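Local atomic coordinates of tartrate dehydrogenase/decarboxylase (Pseudomonas putida, PDB entry 3FLK), a protein that oxidises (+)-tartrate to oxaloglycolate with NAD(+), converts meso-tartrate to D-glycerate and oxidatively decarboxylates D-malate to pyruvate, using one magnesium or manganese ion per subunit. Residues 100-105 and 269-274; 111-116 and 329-334; 177-182 and 238-243. The protein carries 1 engineered substitution. One frame throughout, in Å; residues are numbered along the deposited sequence.

How the interactions relate
Interactions 1 and 3 both reach the mixed sheet of the subunit and are largely buried, with centres about 18 Å apart; interaction 2 is only partly buried, where the loop that follows strand 105-111 meets helix 317-336. That strand relates the first two contacts, since 100-105 leads into it and 111-116 leaves it, some 29 Å away between centres. Helix 165-181 supplies one side of interaction 3 and also covers Val105 and Leu270 of interaction 1. The chemistry follows the setting: strand pairing and amide and hydroxyl bonds in interaction 1, apolar packing with bridging waters in interaction 2, and a salt bridge beside valine packing in interaction 3.

Interaction 1: 100-105 and 269-274; sequences EFDQYV and NLNPER
The carboxylate of Glu273 lies at the edge of the Tyr104 ring, the two planes only 22° apart. Its OE2 accepts a bond of 2.7 Å from Tyr104 OH through the syn lone pair, while OE1 approaches ring atom CE2. The bend at chi2 (77°) turns the Glu273 carboxylate back to the tyrosine. Pro272 meets the same ring obliquely, its CD 3.5 Å from Tyr104 CE2, and places CG against Val105 CG2. Asn271 ND2 gives a 2.9 Å bond to Asp102 O from above the carbonyl plane, 45° out of it, and also donates to a water. Asn271 OD1 is taken by the backbone N of Asn275 and Phe276, which holds the amide from both ends. Gln103 lies across Asn269, with OE1 3.5 Å from Asn269 CB; NE2 bonds Pro277 O, but OE1 is buried without a polar partner. Leu270 N donates to Val105 O (2.8 Å), and the return bond from Val105 N is weak. Asp102, with positive phi, closes helix 94-100 in a Schellman motif, and Tyr104 and Val105 opposite Leu270 form a classic beta bulge where strand 105-111 joins antiparallel strand 266-270.

Interaction 2: 111-116 and 329-334; sequences RLFPGV and AIERVI. With SO4 (sulfate ion), chain J.
Phe113 to Val116 form a type II beta turn beside helix 317-336, with Phe113 CA nearest Glu331 and Gly115 CA 6.1 Å from Ile334 CA. This is loop-on-helix packing at the end of strand 105-111, away from the oxalate, metal and NADH sites. Ile334 fills the centre with its two branches: CD1 reaches the Phe113 ring obliquely, 3.9 Å from CD2, while CG2 touches Val116 CG2 at 3.5 Å. With CG1 at chi1 -70°, CG2 stands anti to the backbone N and also meets Pro114 O. Glu331 CG comes obliquely to Phe113 CE1 and CD1, and the two side chains cross at about a right angle; Trp303 of helix 299-313 meets the same ring. Gly115, at phi 95°, takes a conformation in which a CB would jam against the preceding carbonyl and crowd Ile334 O. No direct hydrogen bond joins the segments, and waters take that role: one donates to both Pro114 O and Glu331 O, another to Gly115 O and Ile334 O, and a third accepts from Arg111 NH1 and donates to Glu331 OE2. The edge of the Arg111 guanidinium meets a sulfate, probably from the crystallisation liquor, with NH1 2.8 Å from O4 and NH2 3.0 Å from O1.

Interaction 3: 177-182 and 238-243; sequences DLAEKR and FDVVVA
Arg182 grips Asp239 side-on through two nitrogens in a salt bridge that joins the residue following helix 165-181 to the one just before strand 240-243, in the parallel part of the mixed sheet of this alpha/beta fold. NE donates to Asp239 OD2 at 2.7 Å and NH2 to Asp239 OD1 at 3.0 Å, both bonds nearly straight. Both oxygens lie near the guanidinium plane, so the carboxylate occupies an edge of that group. The carboxylate itself is tilted, its plane 44° from that of the guanidinium, and each nitrogen approaches its oxygen from above the carboxylate plane. A bend at chi3 (73°) turns the Arg182 chain and presents NE and NH2 together, while Asp239 CG stands anti to its own backbone N (chi1 -166°), carrying the carboxylate to Arg182. The pairing satisfies both oxygens of a buried aspartate, and the opposite charges probably stabilise one another there.

Beneath the ion pair the arginine becomes a packing group. Its CD lies 3.7 Å from Val240 CG2, and the two side chains cross at a slant. That same methyl continues over the helix at Ala179, which touches it with both CA and CB. Val131 of strand 129-135, next to 240-243 in the sheet, extends the apolar surface and touches both Val240 and Leu178, while Val187 on the strand at the other flank meets Ala179. Leu178 makes a looser contact across the segments: its CD2 stays 4.5 Å from Val240 CG2.

Interaction 1: 100-105 and 269-274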
loop_
_atom_site.group_PDB
_atom_site.type_symbol
_atom_site.label_atom_id
_atom_site.label_comp_id
_atom_site.label_asym_id
_atom_site.label_seq_id
_atom_site.Cartn_x
_atom_site.Cartn_y
_atom_site.Cartn_z
ATOM N N GLU A 100 5.572 -23.118 9.577
ATOM C CA GLU A 100 5.840 -24.510 9.943
ATOM C C GLU A 100 4.785 -25.503 9.451
ATOM O O GLU A 100 5.085 -26.684 9.273
ATOM C CB GLU A 100 6.099 -24.649 11.445
ATOM C CG GLU A 100 7.480 -24.139 11.839
ATOM C CD GLU A 100 7.748 -24.199 13.328
ATOM O OE1 GLU A 100 7.490 -25.256 13.946
ATOM O OE2 GLU A 100 8.241 -23.190 13.874
ATOM N N PHE A 101 3.564 -25.024 9.222
ATOM C CA PHE A 101 2.534 -25.848 8.594
ATOM C C PHE A 101 2.453 -25.594 7.090
ATOM O O PHE A 101 1.516 -26.041 6.424
ATOM C CB PHE A 101 1.165 -25.652 9.263
ATOM C CG PHE A 101 1.064 -26.260 10.639
ATOM C CD1 PHE A 101 1.931 -27.278 11.037
ATOM C CD2 PHE A 101 0.086 -25.830 11.529
ATOM C CE1 PHE A 101 1.841 -27.843 12.307
ATOM C CE2 PHE A 101 -0.016 -26.393 12.803
ATOM C CZ PHE A 101 0.864 -27.402 13.191
ATOM N N ASP A 102 3.450 -24.876 6.571
ATOM C CA ASP A 102 3.587 -24.577 5.140
ATOM C C ASP A 102 2.267 -24.153 4.486
ATOM O O ASP A 102 1.860 -24.691 3.446
ATOM C CB ASP A 102 4.227 -25.756 4.395
ATOM C CG ASP A 102 5.013 -25.315 3.169
ATOM O OD1 ASP A 102 5.660 -24.243 3.210
ATOM O OD2 ASP A 102 4.988 -26.050 2.161
ATOM N N GLN A 103 1.611 -23.183 5.114
ATOM C CA GLN A 103 0.350 -22.642 4.629
ATOM C C GLN A 103 0.642 -21.524 3.628
ATOM O O GLN A 103 0.349 -20.357 3.888
ATOM C CB GLN A 103 -0.494 -22.132 5.809
ATOM C CG GLN A 103 -0.885 -23.226 6.806
ATOM C CD GLN A 103 -1.418 -22.695 8.136
ATOM O OE1 GLN A 103 -1.343 -21.499 8.429
ATOM N NE2 GLN A 103 -1.952 -23.598 8.952
ATOM N N TYR A 104 1.217 -21.890 2.483
ATOM C CA TYR A 104 1.805 -20.900 1.568
ATOM C C TYR A 104 0.808 -20.026 0.801
ATOM O O TYR A 104 1.173 -18.955 0.312
ATOM C CB TYR A 104 2.842 -21.542 0.631
ATOM C CG TYR A 104 2.302 -22.569 -0.342
ATOM C CD1 TYR A 104 1.828 -22.185 -1.595
ATOM C CD2 TYR A 104 2.298 -23.927 -0.025
ATOM C CE1 TYR A 104 1.340 -23.124 -2.500
ATOM C CE2 TYR A 104 1.816 -24.877 -0.928
ATOM C CZ TYR A 104 1.337 -24.463 -2.160
ATOM O OH TYR A 104 0.853 -25.383 -3.063
ATOM N N VAL A 105 -0.437 -20.481 0.693
ATOM C CA VAL A 105 -1.477 -19.708 0.016
ATOM C C VAL A 105 -2.371 -19.008 1.035
ATOM O O VAL A 105 -3.039 -19.660 1.838
ATOM C CB VAL A 105 -2.375 -20.576 -0.904
ATOM C CG1 VAL A 105 -3.165 -19.685 -1.839
ATOM C CG2 VAL A 105 -1.558 -21.558 -1.711
ATOM N N ASN A 269 -5.629 -19.543 5.250
ATOM C CA ASN A 269 -4.204 -19.863 5.188
ATOM C C ASN A 269 -4.061 -21.343 4.866
ATOM O O ASN A 269 -4.078 -22.192 5.759
ATOM C CB ASN A 269 -3.497 -19.535 6.508
ATOM C CG ASN A 269 -3.536 -18.055 6.851
ATOM O OD1 ASN A 269 -2.514 -17.375 6.808
ATOM N ND2 ASN A 269 -4.715 -17.554 7.209
ATOM N N LEU A 270 -3.927 -21.641 3.578
ATOM C CA LEU A 270 -4.044 -23.005 3.085
ATOM C C LEU A 270 -2.713 -23.700 2.856
ATOM O O LEU A 270 -1.786 -23.131 2.267
ATOM C CB LEU A 270 -4.855 -23.043 1.783
ATOM C CG LEU A 270 -6.292 -22.512 1.751
ATOM C CD1 LEU A 270 -6.877 -22.725 0.366
ATOM C CD2 LEU A 270 -7.175 -23.168 2.813
ATOM N N ASN A 271 -2.642 -24.936 3.339
ATOM C CA ASN A 271 -1.663 -25.908 2.884
ATOM C C ASN A 271 -2.410 -26.842 1.921
ATOM O O ASN A 271 -3.016 -27.821 2.359
ATOM C CB ASN A 271 -1.075 -26.674 4.075
ATOM C CG ASN A 271 -0.103 -27.771 3.655
ATOM O OD1 ASN A 271 -0.351 -28.954 3.889
ATOM N ND2 ASN A 271 1.005 -27.383 3.033
ATOM N N PRO A 272 -2.391 -26.525 0.609
ATOM C CA PRO A 272 -3.237 -27.191 -0.393
ATOM C C PRO A 272 -3.002 -28.699 -0.514
ATOM O O PRO A 272 -3.929 -29.439 -0.850
ATOM C CB PRO A 272 -2.853 -26.492 -1.703
ATOM C CG PRO A 272 -2.237 -25.206 -1.288
ATOM C CD PRO A 272 -1.534 -25.500 -0.010
ATOM N N GLU A 273 -1.777 -29.138 -0.233
ATOM C CA GLU A 273 -1.414 -30.556 -0.295
ATOM C C GLU A 273 -1.982 -31.338 0.890
ATOM O O GLU A 273 -1.969 -32.571 0.893
ATOM C CB GLU A 273 0.108 -30.724 -0.357
ATOM C CG GLU A 273 0.762 -30.169 -1.626
ATOM C CD GLU A 273 0.891 -28.649 -1.622
ATOM O OE1 GLU A 273 0.958 -28.050 -0.525
ATOM O OE2 GLU A 273 0.924 -28.052 -2.721
ATOM N N ARG A 274 -2.473 -30.604 1.890
ATOM C CA ARG A 274 -3.098 -31.169 3.089
ATOM C C ARG A 274 -2.153 -32.069 3.891
ATOM O O ARG A 274 -2.568 -33.082 4.458
ATOM C CB ARG A 274 -4.411 -31.887 2.741
ATOM C CG ARG A 274 -5.456 -30.968 2.132
ATOM C CD ARG A 274 -6.592 -31.746 1.501
ATOM N NE ARG A 274 -7.461 -30.882 0.705
ATOM C CZ ARG A 274 -8.561 -30.286 1.161
ATOM N NH1 ARG A 274 -8.950 -30.454 2.421
ATOM N NH2 ARG A 274 -9.279 -29.522 0.350
HETATM O O HOH W 1 3.393 -29.094 2.496
#

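Interaction 2: 111-116 and 329-334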
loop_
_atom_site.group_PDB
_atom_site.type_symbol
_atom_site.label_atom_id
_atom_site.label_comp_id
_atom_site.label_asym_id
_atom_site.label_seq_id
_atom_site.Cartn_x
_atom_site.Cartn_y
_atom_site.Cartn_z
ATOM N N ARG A 111 -15.323 -8.262 -1.475
ATOM C CA ARG A 111 -16.658 -8.185 -2.063
ATOM C C ARG A 111 -17.504 -7.067 -1.461
ATOM O O ARG A 111 -17.550 -6.901 -0.241
ATOM C CB ARG A 111 -17.378 -9.525 -1.890
ATOM C CG ARG A 111 -18.674 -9.684 -2.688
ATOM C CD ARG A 111 -19.129 -11.136 -2.671
ATOM N NE ARG A 111 -18.032 -12.034 -3.032
ATOM C CZ ARG A 111 -17.882 -13.275 -2.581
ATOM N NH1 ARG A 111 -18.760 -13.798 -1.738
ATOM N NH2 ARG A 111 -16.837 -13.993 -2.970
ATOM N N LEU A 112 -18.167 -6.308 -2.329
ATOM C CA LEU A 112 -19.170 -5.339 -1.898
ATOM C C LEU A 112 -20.550 -5.992 -1.931
ATOM O O LEU A 112 -21.025 -6.410 -2.991
ATOM C CB LEU A 112 -19.135 -4.086 -2.782
ATOM C CG LEU A 112 -20.223 -3.012 -2.642
ATOM C CD1 LEU A 112 -20.144 -2.273 -1.306
ATOM C CD2 LEU A 112 -20.129 -2.032 -3.798
ATOM N N PHE A 113 -21.175 -6.090 -0.759
ATOM C CA PHE A 113 -22.512 -6.669 -0.630
ATOM C C PHE A 113 -23.596 -5.600 -0.791
ATOM O O PHE A 113 -23.359 -4.431 -0.476
ATOM C CB PHE A 113 -22.669 -7.362 0.729
ATOM C CG PHE A 113 -21.819 -8.591 0.895
ATOM C CD1 PHE A 113 -22.253 -9.824 0.415
ATOM C CD2 PHE A 113 -20.591 -8.522 1.543
ATOM C CE1 PHE A 113 -21.470 -10.969 0.572
ATOM C CE2 PHE A 113 -19.801 -9.661 1.704
ATOM C CZ PHE A 113 -20.243 -10.886 1.219
ATOM N N PRO A 114 -24.782 -5.989 -1.302
ATOM C CA PRO A 114 -25.929 -5.076 -1.313
ATOM C C PRO A 114 -26.298 -4.621 0.097
ATOM O O PRO A 114 -26.327 -5.436 1.023
ATOM C CB PRO A 114 -27.054 -5.930 -1.907
ATOM C CG PRO A 114 -26.358 -6.981 -2.692
ATOM C CD PRO A 114 -25.107 -7.283 -1.930
ATOM N N GLY A 115 -26.558 -3.324 0.253
ATOM C CA GLY A 115 -26.934 -2.754 1.546
ATOM C C GLY A 115 -25.783 -2.172 2.349
ATOM O O GLY A 115 -25.996 -1.615 3.427
ATOM N N VAL A 116 -24.563 -2.310 1.833
ATOM C CA VAL A 116 -23.379 -1.721 2.463
ATOM C C VAL A 116 -23.176 -0.303 1.925
ATOM O O VAL A 116 -23.250 -0.088 0.714
ATOM C CB VAL A 116 -22.092 -2.555 2.190
ATOM C CG1 VAL A 116 -20.908 -2.016 2.988
ATOM C CG2 VAL A 116 -22.308 -4.017 2.522
ATOM N N ALA A 329 -26.842 -16.358 4.597
ATOM C CA ALA A 329 -27.223 -15.754 5.875
ATOM C C ALA A 329 -26.508 -14.419 6.116
ATOM O O ALA A 329 -27.124 -13.457 6.572
ATOM C CB ALA A 329 -26.956 -16.724 7.022
ATOM N N ILE A 330 -25.213 -14.375 5.803
ATOM C CA ILE A 330 -24.420 -13.146 5.898
ATOM C C ILE A 330 -24.996 -12.048 4.993
ATOM O O ILE A 330 -25.209 -10.923 5.445
ATOM C CB ILE A 330 -22.913 -13.404 5.588
ATOM C CG1 ILE A 330 -22.251 -14.151 6.753
ATOM C CG2 ILE A 330 -22.174 -12.091 5.323
ATOM C CD1 ILE A 330 -20.947 -14.858 6.396
ATOM N N GLU A 331 -25.261 -12.394 3.731
ATOM C CA GLU A 331 -25.848 -11.469 2.751
ATOM C C GLU A 331 -27.171 -10.871 3.233
ATOM O O GLU A 331 -27.384 -9.662 3.131
ATOM C CB GLU A 331 -26.078 -12.173 1.407
ATOM C CG GLU A 331 -24.819 -12.448 0.592
ATOM C CD GLU A 331 -25.024 -13.520 -0.478
ATOM O OE1 GLU A 331 -26.183 -13.768 -0.885
ATOM O OE2 GLU A 331 -24.017 -14.123 -0.911
ATOM N N ARG A 332 -28.048 -11.726 3.755
ATOM C CA ARG A 332 -29.383 -11.309 4.205
ATOM C C ARG A 332 -29.328 -10.343 5.387
ATOM O O ARG A 332 -30.032 -9.332 5.408
ATOM C CB ARG A 332 -30.240 -12.532 4.547
ATOM C CG ARG A 332 -30.716 -13.306 3.323
ATOM C CD ARG A 332 -31.347 -14.630 3.711
ATOM N NE ARG A 332 -31.909 -15.327 2.554
ATOM C CZ ARG A 332 -33.205 -15.372 2.257
ATOM N NH1 ARG A 332 -34.098 -14.766 3.032
ATOM N NH2 ARG A 332 -33.613 -16.031 1.181
ATOM N N VAL A 333 -28.476 -10.659 6.357
ATOM C CA VAL A 333 -28.290 -9.839 7.552
ATOM C C VAL A 333 -27.753 -8.441 7.203
ATOM O O VAL A 333 -28.216 -7.433 7.751
ATOM C CB VAL A 333 -27.402 -10.587 8.582
ATOM C CG1 VAL A 333 -26.645 -9.636 9.483
ATOM C CG2 VAL A 333 -28.250 -11.559 9.402
ATOM N N ILE A 334 -26.798 -8.389 6.273
ATOM C CA ILE A 334 -26.265 -7.119 5.765
ATOM C C ILE A 334 -27.358 -6.303 5.056
ATOM O O ILE A 334 -27.497 -5.101 5.298
ATOM C CB ILE A 334 -25.043 -7.341 4.829
ATOM C CG1 ILE A 334 -23.829 -7.814 5.638
ATOM C CG2 ILE A 334 -24.711 -6.067 4.059
ATOM C CD1 ILE A 334 -22.648 -8.298 4.790
HETATM S S SO4 J . -16.940 -17.238 -1.038
HETATM O O1 SO4 J . -15.831 -16.347 -1.370
HETATM O O2 SO4 J . -16.849 -18.452 -1.845
HETATM O O3 SO4 J . -16.885 -17.597 0.375
HETATM O O4 SO4 J . -18.203 -16.561 -1.328
HETATM O O HOH W 2 -21.592 -13.349 -1.947
HETATM O O HOH W 3 -26.214 -8.129 1.121
HETATM O O HOH W 4 -25.543 -2.741 5.931
#

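Interaction 3: 177-182 and 238-243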
loop_
_atom_site.group_PDB
_atom_site.type_symbol
_atom_site.label_atom_id
_atom_site.label_comp_id
_atom_site.label_asym_id
_atom_site.label_seq_id
_atom_site.Cartn_x
_atom_site.Cartn_y
_atom_site.Cartn_z
ATOM N N ASP A 177 -4.104 -21.136 -11.652
ATOM C CA ASP A 177 -5.071 -22.237 -11.571
ATOM C C ASP A 177 -6.452 -21.731 -11.144
ATOM O O ASP A 177 -7.470 -22.151 -11.698
ATOM C CB ASP A 177 -4.594 -23.323 -10.600
ATOM C CG ASP A 177 -3.530 -24.233 -11.202
ATOM O OD1 ASP A 177 -3.347 -24.231 -12.436
ATOM O OD2 ASP A 177 -2.872 -24.962 -10.431
ATOM N N LEU A 178 -6.470 -20.825 -10.164
ATOM C CA LEU A 178 -7.707 -20.222 -9.664
ATOM C C LEU A 178 -8.394 -19.387 -10.744
ATOM O O LEU A 178 -9.598 -19.526 -10.968
ATOM C CB LEU A 178 -7.428 -19.376 -8.412
ATOM C CG LEU A 178 -8.603 -18.821 -7.595
ATOM C CD1 LEU A 178 -9.435 -19.929 -6.969
ATOM C CD2 LEU A 178 -8.085 -17.881 -6.513
ATOM N N ALA A 179 -7.617 -18.538 -11.416
ATOM C CA ALA A 179 -8.111 -17.715 -12.514
ATOM C C ALA A 179 -8.720 -18.556 -13.640
ATOM O O ALA A 179 -9.743 -18.182 -14.209
ATOM C CB ALA A 179 -7.005 -16.833 -13.058
ATOM N N GLU A 180 -8.085 -19.686 -13.944
ATOM C CA GLU A 180 -8.561 -20.612 -14.976
ATOM C C GLU A 180 -9.973 -21.133 -14.667
ATOM O O GLU A 180 -10.798 -21.276 -15.571
ATOM C CB GLU A 180 -7.568 -21.773 -15.143
ATOM C CG GLU A 180 -7.919 -22.799 -16.233
ATOM C CD GLU A 180 -7.816 -22.243 -17.646
ATOM O OE1 GLU A 180 -6.853 -21.502 -17.930
ATOM O OE2 GLU A 180 -8.694 -22.562 -18.480
ATOM N N LYS A 181 -10.240 -21.394 -13.388
ATOM C CA LYS A 181 -11.542 -21.888 -12.931
ATOM C C LYS A 181 -12.625 -20.808 -12.929
ATOM O O LYS A 181 -13.821 -21.119 -12.949
ATOM C CB LYS A 181 -11.432 -22.462 -11.518
ATOM C CG LYS A 181 -10.654 -23.753 -11.390
ATOM C CD LYS A 181 -11.049 -24.466 -10.103
ATOM C CE LYS A 181 -9.991 -25.447 -9.636
ATOM N NZ LYS A 181 -8.911 -24.765 -8.861
ATOM N N ARG A 182 -12.206 -19.547 -12.886
ATOM C CA ARG A 182 -13.137 -18.424 -12.773
ATOM C C ARG A 182 -13.633 -17.943 -14.134
ATOM O O ARG A 182 -13.038 -18.264 -15.164
ATOM C CB ARG A 182 -12.505 -17.283 -11.967
ATOM C CG ARG A 182 -12.373 -17.603 -10.478
ATOM C CD ARG A 182 -11.533 -16.574 -9.727
ATOM N NE ARG A 182 -12.228 -15.300 -9.541
ATOM C CZ ARG A 182 -13.008 -15.004 -8.501
ATOM N NH1 ARG A 182 -13.214 -15.892 -7.534
ATOM N NH2 ARG A 182 -13.587 -13.813 -8.431
ATOM N N PHE A 238 -10.402 -5.897 -11.587
ATOM C CA PHE A 238 -9.699 -6.982 -10.904
ATOM C C PHE A 238 -10.554 -8.221 -10.679
ATOM O O PHE A 238 -11.757 -8.122 -10.421
ATOM C CB PHE A 238 -9.090 -6.477 -9.589
ATOM C CG PHE A 238 -8.219 -5.269 -9.765
ATOM C CD1 PHE A 238 -6.956 -5.385 -10.343
ATOM C CD2 PHE A 238 -8.671 -4.009 -9.389
ATOM C CE1 PHE A 238 -6.154 -4.269 -10.531
ATOM C CE2 PHE A 238 -7.874 -2.882 -9.569
ATOM C CZ PHE A 238 -6.613 -3.014 -10.142
ATOM N N ASP A 239 -9.918 -9.384 -10.796
ATOM C CA ASP A 239 -10.551 -10.658 -10.466
ATOM C C ASP A 239 -9.668 -11.490 -9.543
ATOM O O ASP A 239 -10.066 -11.808 -8.422
ATOM C CB ASP A 239 -10.903 -11.451 -11.726
ATOM C CG ASP A 239 -11.859 -12.596 -11.437
ATOM O OD1 ASP A 239 -13.001 -12.328 -11.002
ATOM O OD2 ASP A 239 -11.469 -13.764 -11.632
ATOM N N VAL A 240 -8.484 -11.863 -10.025
ATOM C CA VAL A 240 -7.486 -12.531 -9.188
ATOM C C VAL A 240 -6.263 -11.623 -9.089
ATOM O O VAL A 240 -5.689 -11.235 -10.109
ATOM C CB VAL A 240 -7.082 -13.922 -9.746
ATOM C CG1 VAL A 240 -5.962 -14.547 -8.915
ATOM C CG2 VAL A 240 -8.283 -14.857 -9.790
ATOM N N VAL A 241 -5.893 -11.269 -7.862
ATOM C CA VAL A 241 -4.714 -10.440 -7.615
ATOM C C VAL A 241 -3.686 -11.253 -6.831
ATOM O O VAL A 241 -3.940 -11.665 -5.696
ATOM C CB VAL A 241 -5.064 -9.121 -6.869
ATOM C CG1 VAL A 241 -3.831 -8.233 -6.725
ATOM C CG2 VAL A 241 -6.172 -8.363 -7.598
ATOM N N VAL A 242 -2.537 -11.499 -7.453
ATOM C CA VAL A 242 -1.466 -12.268 -6.826
ATOM C C VAL A 242 -0.348 -11.327 -6.367
ATOM O O VAL A 242 0.036 -10.400 -7.087
ATOM C CB VAL A 242 -0.952 -13.424 -7.749
ATOM C CG1 VAL A 242 -0.301 -12.887 -9.030
ATOM C CG2 VAL A 242 -0.011 -14.367 -6.991
ATOM N N ALA A 243 0.152 -11.560 -5.157
ATOM C CA ALA A 243 1.082 -10.630 -4.519
ATOM C C ALA A 243 1.999 -11.316 -3.514
ATOM O O ALA A 243 1.694 -12.403 -3.017
ATOM C CB ALA A 243 0.307 -9.493 -3.842
#